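Local atomic coordinates of protease VII (Escherichia coli, PDB entry 1I78), a protein that probably acts as an outer membrane endopeptidase of the omptin family, a beta barrel that cleaves peptide bonds in other proteins and peptides. Residues A[11-16]-A[55-60]; A[20-25]-A[45-50]; A[198-203]-A[229-234]. The protein carries 3 engineered substitutions. All blocks are in the same frame, centred on the assembly; numbering follows the deposited sequence.

Interaction 1 of 3, residues A[11-16]-A[55-60]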
loop_
_atom_site.group_PDB
_atom_site.type_symbol
_atom_site.label_atom_id
_atom_site.label_comp_id
_atom_site.label_asym_id
_atom_site.label_seq_id
_atom_site.Cartn_x
_atom_site.Cartn_y
_atom_site.Cartn_z
ATOM N N ASN A 11 -29.068 14.112 2.873
ATOM C CA ASN A 11 -27.709 14.662 2.949
ATOM C C ASN A 11 -26.646 13.795 2.284
ATOM O O ASN A 11 -26.240 12.780 2.833
ATOM C CB ASN A 11 -27.308 14.861 4.410
ATOM C CG ASN A 11 -28.205 15.833 5.137
ATOM O OD1 ASN A 11 -29.426 15.825 4.961
ATOM N ND2 ASN A 11 -27.607 16.671 5.976
ATOM N N ILE A 12 -26.174 14.207 1.115
ATOM C CA ILE A 12 -25.154 13.448 0.408
ATOM C C ILE A 12 -24.126 14.381 -0.214
ATOM O O ILE A 12 -24.436 15.514 -0.586
ATOM C CB ILE A 12 -25.780 12.588 -0.713
ATOM C CG1 ILE A 12 -26.841 11.659 -0.120
ATOM C CG2 ILE A 12 -24.701 11.771 -1.421
ATOM C CD1 ILE A 12 -27.553 10.806 -1.148
ATOM N N ASN A 13 -22.892 13.907 -0.307
ATOM C CA ASN A 13 -21.845 14.698 -0.921
ATOM C C ASN A 13 -20.936 13.751 -1.667
ATOM O O ASN A 13 -20.720 12.628 -1.232
ATOM C CB ASN A 13 -21.066 15.505 0.128
ATOM C CG ASN A 13 -20.158 14.653 0.987
ATOM O OD1 ASN A 13 -19.184 14.083 0.508
ATOM N ND2 ASN A 13 -20.470 14.573 2.269
ATOM N N ALA A 14 -20.444 14.200 -2.815
ATOM C CA ALA A 14 -19.558 13.397 -3.643
ATOM C C ALA A 14 -18.177 14.045 -3.632
ATOM O O ALA A 14 -18.044 15.245 -3.391
ATOM C CB ALA A 14 -20.100 13.316 -5.061
ATOM N N ASP A 15 -17.156 13.246 -3.907
ATOM C CA ASP A 15 -15.789 13.723 -3.885
ATOM C C ASP A 15 -15.014 13.069 -5.020
ATOM O O ASP A 15 -14.864 11.850 -5.044
ATOM C CB ASP A 15 -15.167 13.341 -2.541
ATOM C CG ASP A 15 -13.848 14.030 -2.282
ATOM O OD1 ASP A 15 -12.988 14.048 -3.195
ATOM O OD2 ASP A 15 -13.670 14.541 -1.152
ATOM N N ILE A 16 -14.529 13.881 -5.953
ATOM C CA ILE A 16 -13.758 13.376 -7.081
ATOM C C ILE A 16 -12.434 14.130 -7.130
ATOM O O ILE A 16 -12.405 15.355 -6.996
ATOM C CB ILE A 16 -14.506 13.589 -8.415
ATOM C CG1 ILE A 16 -13.734 12.930 -9.556
ATOM C CG2 ILE A 16 -14.664 15.079 -8.702
ATOM C CD1 ILE A 16 -13.659 11.428 -9.448
ATOM N N ALA A 55 -15.099 9.555 -3.603
ATOM C CA ALA A 55 -15.843 9.166 -2.414
ATOM C C ALA A 55 -17.294 9.620 -2.434
ATOM O O ALA A 55 -17.636 10.646 -3.025
ATOM C CB ALA A 55 -15.169 9.710 -1.169
ATOM N N ILE A 56 -18.142 8.834 -1.780
ATOM C CA ILE A 56 -19.550 9.148 -1.679
ATOM C C ILE A 56 -19.850 9.093 -0.194
ATOM O O ILE A 56 -19.567 8.094 0.470
ATOM C CB ILE A 56 -20.414 8.125 -2.441
ATOM C CG1 ILE A 56 -19.953 8.062 -3.900
ATOM C CG2 ILE A 56 -21.889 8.539 -2.386
ATOM C CD1 ILE A 56 -20.495 6.882 -4.677
ATOM N N ASN A 57 -20.394 10.185 0.329
ATOM C CA ASN A 57 -20.721 10.255 1.736
ATOM C C ASN A 57 -22.200 10.495 1.974
ATOM O O ASN A 57 -22.810 11.387 1.369
ATOM C CB ASN A 57 -19.908 11.361 2.411
ATOM C CG ASN A 57 -18.444 10.989 2.586
ATOM O OD1 ASN A 57 -18.102 10.148 3.428
ATOM N ND2 ASN A 57 -17.572 11.610 1.787
ATOM N N TRP A 58 -22.769 9.682 2.859
ATOM C CA TRP A 58 -24.175 9.795 3.225
ATOM C C TRP A 58 -24.210 10.259 4.673
ATOM O O TRP A 58 -23.803 9.522 5.565
ATOM C CB TRP A 58 -24.882 8.434 3.119
ATOM C CG TRP A 58 -25.027 7.870 1.723
ATOM C CD1 TRP A 58 -26.062 8.090 0.850
ATOM C CD2 TRP A 58 -24.145 6.941 1.063
ATOM N NE1 TRP A 58 -25.886 7.350 -0.304
ATOM C CE2 TRP A 58 -24.720 6.637 -0.200
ATOM C CE3 TRP A 58 -22.927 6.333 1.416
ATOM C CZ2 TRP A 58 -24.120 5.747 -1.109
ATOM C CZ3 TRP A 58 -22.329 5.446 0.508
ATOM C CH2 TRP A 58 -22.930 5.164 -0.739
ATOM N N ASP A 59 -24.657 11.488 4.910
ATOM C CA ASP A 59 -24.760 11.986 6.280
ATOM C C ASP A 59 -26.189 11.729 6.778
ATOM O O ASP A 59 -26.994 12.653 6.900
ATOM C CB ASP A 59 -24.437 13.481 6.349
ATOM C CG ASP A 59 -23.000 13.795 5.955
ATOM O OD1 ASP A 59 -22.059 13.081 6.380
ATOM O OD2 ASP A 59 -22.807 14.781 5.218
ATOM N N LEU A 60 -26.477 10.457 7.059
ATOM C CA LEU A 60 -27.785 9.993 7.519
ATOM C C LEU A 60 -28.351 10.631 8.785
ATOM O O LEU A 60 -29.528 10.968 8.837
ATOM C CB LEU A 60 -27.737 8.486 7.732
ATOM C CG LEU A 60 -27.072 7.723 6.605
ATOM C CD1 LEU A 60 -27.169 6.241 6.878
ATOM C CD2 LEU A 60 -27.752 8.080 5.299
#

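Interaction 2 of 3, residues A[20-25]-A[45-50]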
loop_
_atom_site.group_PDB
_atom_site.type_symbol
_atom_site.label_atom_id
_atom_site.label_comp_id
_atom_site.label_asym_id
_atom_site.label_seq_id
_atom_site.Cartn_x
_atom_site.Cartn_y
_atom_site.Cartn_z
ATOM N N THR A 20 -1.341 11.868 -7.585
ATOM C CA THR A 20 -0.299 10.876 -7.715
ATOM C C THR A 20 -0.123 10.022 -6.465
ATOM O O THR A 20 -0.492 10.417 -5.349
ATOM C CB THR A 20 1.046 11.555 -8.025
ATOM O OG1 THR A 20 1.468 12.297 -6.873
ATOM C CG2 THR A 20 0.908 12.518 -9.200
ATOM N N LEU A 21 0.470 8.854 -6.688
ATOM C CA LEU A 21 0.751 7.870 -5.654
ATOM C C LEU A 21 2.200 7.464 -5.771
ATOM O O LEU A 21 2.643 7.067 -6.841
ATOM C CB LEU A 21 -0.098 6.609 -5.853
ATOM C CG LEU A 21 0.390 5.391 -5.056
ATOM C CD1 LEU A 21 -0.059 5.522 -3.615
ATOM C CD2 LEU A 21 -0.131 4.104 -5.688
ATOM N N SER A 22 2.935 7.554 -4.672
ATOM C CA SER A 22 4.334 7.152 -4.667
ATOM C C SER A 22 4.478 6.178 -3.512
ATOM O O SER A 22 3.797 6.321 -2.499
ATOM C CB SER A 22 5.237 8.369 -4.454
ATOM O OG SER A 22 4.984 9.357 -5.442
ATOM N N GLY A 23 5.340 5.179 -3.650
ATOM C CA GLY A 23 5.492 4.243 -2.553
ATOM C C GLY A 23 6.583 3.212 -2.716
ATOM O O GLY A 23 7.321 3.214 -3.698
ATOM N N LYS A 24 6.675 2.323 -1.735
ATOM C CA LYS A 24 7.677 1.272 -1.745
ATOM C C LYS A 24 7.220 0.107 -0.891
ATOM O O LYS A 24 6.623 0.290 0.173
ATOM C CB LYS A 24 8.991 1.816 -1.197
ATOM C CG LYS A 24 10.130 0.811 -1.131
ATOM C CD LYS A 24 11.392 1.525 -0.670
ATOM C CE LYS A 24 12.629 0.645 -0.742
ATOM N NZ LYS A 24 13.839 1.428 -0.330
ATOM N N THR A 25 7.500 -1.097 -1.359
ATOM C CA THR A 25 7.141 -2.291 -0.620
ATOM C C THR A 25 8.366 -3.214 -0.578
ATOM O O THR A 25 9.064 -3.375 -1.582
ATOM C CB THR A 25 5.927 -3.006 -1.273
ATOM O OG1 THR A 25 5.641 -4.217 -0.561
ATOM C CG2 THR A 25 6.202 -3.316 -2.736
ATOM N N LYS A 45 9.754 -0.061 -5.900
ATOM C CA LYS A 45 9.384 1.326 -5.648
ATOM C C LYS A 45 8.946 2.057 -6.916
ATOM O O LYS A 45 9.222 1.612 -8.029
ATOM C CB LYS A 45 10.529 2.076 -4.957
ATOM C CG LYS A 45 11.677 2.471 -5.839
ATOM C CD LYS A 45 12.675 3.314 -5.047
ATOM C CE LYS A 45 12.102 4.679 -4.634
ATOM N NZ LYS A 45 12.090 5.673 -5.760
ATOM N N PHE A 46 8.254 3.178 -6.743
ATOM C CA PHE A 46 7.759 3.936 -7.882
ATOM C C PHE A 46 7.274 5.318 -7.443
ATOM O O PHE A 46 6.779 5.485 -6.327
ATOM C CB PHE A 46 6.602 3.168 -8.516
ATOM C CG PHE A 46 5.446 2.963 -7.580
ATOM C CD1 PHE A 46 4.401 3.882 -7.529
ATOM C CD2 PHE A 46 5.457 1.911 -6.663
ATOM C CE1 PHE A 46 3.392 3.763 -6.572
ATOM C CE2 PHE A 46 4.452 1.786 -5.705
ATOM C CZ PHE A 46 3.420 2.716 -5.659
ATOM N N ASN A 47 7.402 6.305 -8.320
ATOM C CA ASN A 47 6.946 7.652 -7.988
ATOM C C ASN A 47 5.919 8.214 -8.970
ATOM O O ASN A 47 5.796 7.761 -10.108
ATOM C CB ASN A 47 8.124 8.629 -7.916
ATOM C CG ASN A 47 9.084 8.312 -6.791
ATOM O OD1 ASN A 47 9.834 7.332 -6.853
ATOM N ND2 ASN A 47 9.063 9.136 -5.744
ATOM N N ASN A 48 5.175 9.201 -8.495
ATOM C CA ASN A 48 4.185 9.910 -9.295
ATOM C C ASN A 48 3.331 9.105 -10.268
ATOM O O ASN A 48 3.223 9.455 -11.437
ATOM C CB ASN A 48 4.885 11.034 -10.061
ATOM C CG ASN A 48 5.780 11.860 -9.171
ATOM O OD1 ASN A 48 5.338 12.383 -8.149
ATOM N ND2 ASN A 48 7.049 11.975 -9.543
ATOM N N ALA A 49 2.730 8.025 -9.796
ATOM C CA ALA A 49 1.854 7.247 -10.646
ATOM C C ALA A 49 0.532 8.006 -10.579
ATOM O O ALA A 49 0.043 8.321 -9.499
ATOM C CB ALA A 49 1.693 5.864 -10.095
ATOM N N ALA A 50 -0.044 8.325 -11.726
ATOM C CA ALA A 50 -1.295 9.071 -11.723
ATOM C C ALA A 50 -2.447 8.218 -11.197
ATOM O O ALA A 50 -2.540 7.031 -11.503
ATOM C CB ALA A 50 -1.606 9.566 -13.135
#

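Interaction 3 of 3, residues A[198-203]-A[229-234]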
loop_
_atom_site.group_PDB
_atom_site.type_symbol
_atom_site.label_atom_id
_atom_site.label_comp_id
_atom_site.label_asym_id
_atom_site.label_seq_id
_atom_site.Cartn_x
_atom_site.Cartn_y
_atom_site.Cartn_z
ATOM N N PHE A 198 -6.900 10.317 10.686
ATOM C CA PHE A 198 -5.932 9.361 11.196
ATOM C C PHE A 198 -6.519 7.962 11.267
ATOM O O PHE A 198 -7.629 7.786 11.741
ATOM C CB PHE A 198 -5.466 9.792 12.575
ATOM C CG PHE A 198 -4.767 11.118 12.578
ATOM C CD1 PHE A 198 -5.487 12.298 12.388
ATOM C CD2 PHE A 198 -3.379 11.189 12.738
ATOM C CE1 PHE A 198 -4.837 13.538 12.359
ATOM C CE2 PHE A 198 -2.717 12.421 12.711
ATOM C CZ PHE A 198 -3.452 13.600 12.521
ATOM N N LYS A 199 -5.783 6.969 10.778
ATOM C CA LYS A 199 -6.257 5.595 10.835
ATOM C C LYS A 199 -5.218 4.704 11.469
ATOM O O LYS A 199 -4.027 4.952 11.349
ATOM C CB LYS A 199 -6.581 5.042 9.443
ATOM C CG LYS A 199 -7.727 5.720 8.799
ATOM C CD LYS A 199 -7.964 5.230 7.387
ATOM C CE LYS A 199 -9.083 6.065 6.735
ATOM N NZ LYS A 199 -9.426 5.607 5.366
ATOM N N TYR A 200 -5.700 3.656 12.131
ATOM C CA TYR A 200 -4.871 2.669 12.789
ATOM C C TYR A 200 -5.480 1.283 12.650
ATOM O O TYR A 200 -6.703 1.125 12.641
ATOM C CB TYR A 200 -4.745 2.961 14.276
ATOM C CG TYR A 200 -4.079 1.817 15.017
ATOM C CD1 TYR A 200 -2.708 1.580 14.874
ATOM C CD2 TYR A 200 -4.824 0.940 15.824
ATOM C CE1 TYR A 200 -2.092 0.504 15.507
ATOM C CE2 TYR A 200 -4.215 -0.146 16.462
ATOM C CZ TYR A 200 -2.849 -0.354 16.292
ATOM O OH TYR A 200 -2.230 -1.434 16.863
ATOM N N SER A 201 -4.618 0.276 12.563
ATOM C CA SER A 201 -5.072 -1.096 12.472
ATOM C C SER A 201 -4.041 -2.058 13.029
ATOM O O SER A 201 -2.831 -1.866 12.872
ATOM C CB SER A 201 -5.379 -1.480 11.029
ATOM O OG SER A 201 -5.794 -2.838 10.975
ATOM N N GLY A 202 -4.523 -3.099 13.694
ATOM C CA GLY A 202 -3.616 -4.097 14.231
ATOM C C GLY A 202 -4.087 -5.433 13.714
ATOM O O GLY A 202 -3.605 -6.487 14.113
ATOM N N TRP A 203 -5.017 -5.371 12.769
ATOM C CA TRP A 203 -5.644 -6.568 12.229
ATOM C C TRP A 203 -5.426 -6.777 10.745
ATOM O O TRP A 203 -6.148 -7.539 10.104
ATOM C CB TRP A 203 -7.134 -6.478 12.563
ATOM C CG TRP A 203 -7.290 -5.957 13.960
ATOM C CD1 TRP A 203 -6.978 -6.623 15.118
ATOM C CD2 TRP A 203 -7.584 -4.604 14.346
ATOM N NE1 TRP A 203 -7.042 -5.765 16.189
ATOM C CE2 TRP A 203 -7.414 -4.521 15.745
ATOM C CE3 TRP A 203 -7.967 -3.453 13.642
ATOM C CZ2 TRP A 203 -7.613 -3.333 16.456
ATOM C CZ3 TRP A 203 -8.163 -2.268 14.350
ATOM C CH2 TRP A 203 -7.985 -2.221 15.745
ATOM N N ASN A 229 0.313 -4.347 11.667
ATOM C CA ASN A 229 -0.047 -2.968 11.985
ATOM C C ASN A 229 -0.097 -2.060 10.760
ATOM O O ASN A 229 0.647 -2.239 9.785
ATOM C CB ASN A 229 0.926 -2.388 13.015
ATOM C CG ASN A 229 0.769 -3.027 14.395
ATOM O OD1 ASN A 229 1.756 -3.329 15.059
ATOM N ND2 ASN A 229 -0.478 -3.219 14.834
ATOM N N TYR A 230 -1.001 -1.092 10.823
ATOM C CA TYR A 230 -1.198 -0.130 9.760
ATOM C C TYR A 230 -1.435 1.232 10.384
ATOM O O TYR A 230 -2.102 1.349 11.415
ATOM C CB TYR A 230 -2.404 -0.522 8.911
ATOM C CG TYR A 230 -2.896 0.585 8.028
ATOM C CD1 TYR A 230 -2.178 0.975 6.899
ATOM C CD2 TYR A 230 -4.089 1.252 8.317
ATOM C CE1 TYR A 230 -2.633 1.995 6.074
ATOM C CE2 TYR A 230 -4.559 2.276 7.502
ATOM C CZ TYR A 230 -3.829 2.641 6.377
ATOM O OH TYR A 230 -4.313 3.629 5.541
ATOM N N TYR A 231 -0.865 2.262 9.775
ATOM C CA TYR A 231 -1.055 3.606 10.282
ATOM C C TYR A 231 -1.294 4.488 9.085
ATOM O O TYR A 231 -0.815 4.208 7.991
ATOM C CB TYR A 231 0.180 4.115 11.055
ATOM C CG TYR A 231 0.711 3.147 12.090
ATOM C CD1 TYR A 231 1.560 2.095 11.721
ATOM C CD2 TYR A 231 0.343 3.252 13.435
ATOM C CE1 TYR A 231 2.028 1.169 12.660
ATOM C CE2 TYR A 231 0.807 2.324 14.393
ATOM C CZ TYR A 231 1.651 1.285 13.992
ATOM O OH TYR A 231 2.125 0.367 14.913
ATOM N N SER A 232 -2.034 5.561 9.298
ATOM C CA SER A 232 -2.309 6.492 8.227
ATOM C C SER A 232 -2.487 7.910 8.758
ATOM O O SER A 232 -3.067 8.105 9.825
ATOM C CB SER A 232 -3.562 6.063 7.487
ATOM O OG SER A 232 -3.757 6.916 6.386
ATOM N N VAL A 233 -1.968 8.887 8.020
ATOM C CA VAL A 233 -2.100 10.293 8.383
ATOM C C VAL A 233 -2.422 11.088 7.126
ATOM O O VAL A 233 -1.688 11.028 6.143
ATOM C CB VAL A 233 -0.800 10.860 8.996
ATOM C CG1 VAL A 233 -0.960 12.355 9.263
ATOM C CG2 VAL A 233 -0.475 10.134 10.295
ATOM N N ALA A 234 -3.530 11.818 7.142
ATOM C CA ALA A 234 -3.897 12.626 5.982
ATOM C C ALA A 234 -4.375 14.007 6.432
ATOM O O ALA A 234 -5.012 14.139 7.478
ATOM C CB ALA A 234 -4.984 11.916 5.149
#

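Interaction 1 of 3, residues A[11-16]-A[55-60]
N13 and N57 face each other as a hydrogen-bonded pair in the antiparallel hairpin that joins the start of strand 12-31 to the end of strand 37-58. Their backbones exchange two bonds, and D15 with A55 exchanges two more. From CB, the N13 side chain places CG between the backbone N and the carbonyl carbon (chi1 72°), which brings the amide across to N57. N13 CG lies 3.6 Å from N57 CB. At one end of the amide, N13 OD1 accepts a bond from N57 ND2 at 3.2 Å, in the carbonyl plane and on a lone pair. At the other end, N13 ND2 packs against N57 CB at 3.3 Å; D59 OD2 stands 3.8 Å from N13 ND2, too far for a firm bond. The two amide planes are 40° apart. D59 OD1 is hydrogen-bonded to S65 OG, while D15 OD1 bonds Y248 OH. The other face is apolar. I12 CD1 meets W58 CD1 obliquely at 3.7 Å, and I56 CG2 lies over one face of the indole. One side of this barrel wall is thus amide and carboxylate, the other isoleucine and tryptophan, consistent with a polar interior and an apolar outer surface.

Interaction 2 of 3, residues A[20-25]-A[45-50]
Strands 20-25 and 45-50 run antiparallel at 150°, with L21 bonded to A49 and G23 to F46, so the register slips by one residue between these pairs. The slip is a beta bulge in the first hairpin of the barrel, with N47 and N48 together standing opposite S22 in the backbone. Each of the two pairs exchanges two backbone bonds.

F46 fills the place beside the glycine. Its CG stands between the backbone N and the carbonyl carbon (chi1 61°), and this turns the ring across the neighbouring strand. G23 N sits over one face of the ring, 3.7 Å above the plane and offset toward the rim. The pairing resembles the aromatic rescue of glycine known from antiparallel sheets. L21 meets the same ring at its edge. L21 CG is in the ring plane, and L21 CD2 is 3.6 Å from F46 CE1. F141 packs on F46 from strand 126-149, while W71 touches L21, so this face of the sheet is buried.

The other face is polar. K24 CG rests 4.0 Å from K45 CB, and the bent K45 chain brings K45 NZ back to a hydrogen bond with N47 OD1 of its own strand, 3.0 Å. T20 and N48 lie side by side. At the bulge itself, S22 OG stands beside its own backbone N (chi1 -56°) and accepts a bond from N48 N at 3.1 Å.

Interaction 3 of 3, residues A[198-203]-A[229-234]
Y200 and Y231 lie side by side on one face of the sheet. CE2 of Y231 comes to the edge of the Y200 ring, near its plane, and is 3.6 Å from Y200 CE1. The ring planes are 52° apart and the approach is oblique. Further along the same face, F198 CE2 touches V233 CG1 at 3.9 Å.

The opposite face carries K199, S201, Y230 and S232. K199 CB meets S232 CB at 3.7 Å and Y230 CE2 at 3.9 Å. CB of S201 lies near the plane of the Y230 ring, at its edge. Beyond CG the K199 chain runs extended to NZ, which forms a salt bridge with D113 OD1.

Four backbone bonds fix this register, two in the pair K199 with S232 and two in the pair S201 with Y230. S201 O has a second donor. Y230 N reaches S201 O at 2.9 Å, and N229 ND2 adds a weak bond to S201 O at 3.3 Å, with CG of N229 beside its backbone N (chi1 -69°). S201 OG accepts from W203 N at 3.2 Å. This is an ST turn, formed where the chain turns a corner at G202, and the same hydroxyl also bonds P179 O.

The chain has no helix, and the neighbours are all strands of the barrel. Strand 169-189 flanks strand 192-213 through Y180 and I181. On the other side, strand 245-267 flanks strand 219-242, where W253 O bonds S232 OG. D113 belongs to strand 97-119, which neighbours neither strand of the hairpin, so the K199 side chain probably reaches into the barrel interior.

Interactions 1 and 2 lie on one hairpin, strands 12-31 and 37-58, with centres about 27 Å apart. Interaction 1 is near its open end and interaction 2 further toward its turn. Interaction 3 lies on a later hairpin of the same sheet, strands 192-213 and 219-242. Interactions 1 and 3 are surface contacts, and both keep a regular register. Interaction 2 is partly buried, closer to the centre of the chain, and the one with a bulge. Their chemistry differs accordingly. Asparagine amides bond each other in 11-16 with 55-60, a phenylalanine covers a glycine in 20-25 with 45-50, and tyrosines pack on both faces in 198-203 with 229-234.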